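Local coordinates for protein jasmonate-induced oxygenase 2 (Arabidopsis thaliana, PDB 6LSV) that hydroxylates the plant defence hormone jasmonate to 12-hydroxyjasmonate, using iron, 2-oxoglutarate and molecular oxygen, at residues M103-N106 with A107-T110. Residues are numbered along the deposited sequence; the frame is centred on the assembly and turned at random.
Sequences MPVN and AKET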
loop_
_atom_site.group_PDB
_atom_site.type_symbol
_atom_site.label_atom_id
_atom_site.label_comp_id
_atom_site.label_asym_id
_atom_site.label_seq_id
_atom_site.Cartn_x
_atom_site.Cartn_y
_atom_site.Cartn_z
ATOM N N MET A 103 -11.534 -5.367 18.713
ATOM C CA MET A 103 -11.881 -6.678 19.243
ATOM C C MET A 103 -10.729 -7.237 20.067
ATOM O O MET A 103 -9.569 -6.867 19.845
ATOM C CB MET A 103 -12.204 -7.648 18.109
ATOM C CG MET A 103 -13.651 -7.709 17.706
ATOM S SD MET A 103 -14.003 -9.357 17.086
ATOM C CE MET A 103 -12.984 -9.393 15.615
ATOM N N PRO A 104 -11.005 -8.122 21.024
ATOM C CA PRO A 104 -9.915 -8.848 21.685
ATOM C C PRO A 104 -9.078 -9.605 20.663
ATOM O O PRO A 104 -9.595 -10.110 19.664
ATOM C CB PRO A 104 -10.646 -9.799 22.636
ATOM C CG PRO A 104 -11.952 -9.119 22.908
ATOM C CD PRO A 104 -12.316 -8.405 21.635
ATOM N N VAL A 105 -7.770 -9.669 20.923
ATOM C CA VAL A 105 -6.839 -10.285 19.979
ATOM C C VAL A 105 -7.257 -11.714 19.656
ATOM O O VAL A 105 -7.179 -12.153 18.502
ATOM C CB VAL A 105 -5.403 -10.233 20.534
ATOM C CG1 VAL A 105 -4.420 -10.667 19.477
ATOM C CG2 VAL A 105 -5.064 -8.840 21.030
ATOM N N ASN A 106 -7.711 -12.463 20.663
ATOM C CA ASN A 106 -8.059 -13.864 20.444
ATOM C C ASN A 106 -9.327 -14.043 19.618
ATOM O O ASN A 106 -9.648 -15.180 19.256
ATOM C CB ASN A 106 -8.205 -14.584 21.783
ATOM C CG ASN A 106 -6.893 -14.679 22.534
ATOM O OD1 ASN A 106 -5.834 -14.847 21.931
ATOM N ND2 ASN A 106 -6.956 -14.571 23.856
ATOM N N ALA A 107 -10.045 -12.962 19.310
ATOM C CA ALA A 107 -11.228 -13.058 18.463
ATOM C C ALA A 107 -10.887 -13.071 16.978
ATOM O O ALA A 107 -11.710 -13.520 16.172
ATOM C CB ALA A 107 -12.187 -11.903 18.765
ATOM N N LYS A 108 -9.703 -12.586 16.600
ATOM C CA LYS A 108 -9.243 -12.647 15.220
ATOM C C LYS A 108 -8.217 -13.748 14.982
ATOM O O LYS A 108 -7.848 -13.983 13.825
ATOM C CB LYS A 108 -8.633 -11.304 14.792
ATOM C CG LYS A 108 -8.936 -10.128 15.706
ATOM C CD LYS A 108 -8.006 -8.960 15.399
ATOM C CE LYS A 108 -8.155 -7.827 16.405
ATOM N NZ LYS A 108 -7.428 -8.071 17.679
ATOM N N GLU A 109 -7.754 -14.425 16.040
ATOM C CA GLU A 109 -6.693 -15.419 15.893
ATOM C C GLU A 109 -7.076 -16.511 14.904
ATOM O O GLU A 109 -6.224 -17.018 14.167
ATOM C CB GLU A 109 -6.355 -16.036 17.249
ATOM C CG GLU A 109 -5.216 -15.354 17.979
ATOM C CD GLU A 109 -3.902 -15.393 17.214
ATOM O OE1 GLU A 109 -3.700 -16.331 16.412
ATOM O OE2 GLU A 109 -3.063 -14.488 17.423
ATOM N N THR A 110 -8.352 -16.889 14.874
ATOM C CA THR A 110 -8.803 -17.892 13.920
ATOM C C THR A 110 -8.636 -17.446 12.472
ATOM O O THR A 110 -8.753 -18.283 11.570
ATOM C CB THR A 110 -10.266 -18.231 14.187
ATOM O OG1 THR A 110 -10.678 -19.288 13.313
ATOM C CG2 THR A 110 -11.114 -17.016 13.928
#
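Lys-108 turns its side chain back over the turn that precedes it and gives its ammonium to the carbonyl of Met-103, NZ to O 3.3 Å. The aliphatic part runs extended as far as CE, then bends at its last torsion (chi4 80°), which turns NZ in toward the Met-103 carbonyl, beside Val-105. NZ comes in above the plane of the Met-103 carbonyl, 51° out of it. Gln-11 of helix 10-15 serves both partners: its OE1 accepts from Lys-108 NZ and its NE2 donates to Met-103 O, so one side-chain amide bridges the two ends of this bond.

The backbone between Pro-104 and Lys-108 makes two consecutive i to i+3 turns. Ala-107 N reaches Pro-104 O at 2.9 Å with a fairly straight N-H (156°), and Lys-108 N repeats the step to Val-105 O at 3.2 Å. That same Val-105 oxygen also receives a weak, strongly bent bond from Glu-109 N. These turns lie in the connection that leaves helix 87-102 and leads to strand 120-122, within the N-terminal DIOX_N family region and at the periphery of the molecule, well away from the iron and both bound substrates.

On the apolar side, the sulfur of Met-103 lies 3.5 Å from Ala-107 CB, and the methionine and lysine chains run antiparallel alongside one another, with Met-103 CE close to both that methyl and Lys-108 CG. Asn-106 OD1 comes no closer to Glu-109 than CG, at 4.0 Å. The Glu-109 carboxylate instead uses OE2 in a salt bridge to Arg-9 NE, while the side chain of Val-105 packs on helix 10-15 and Tyr-121.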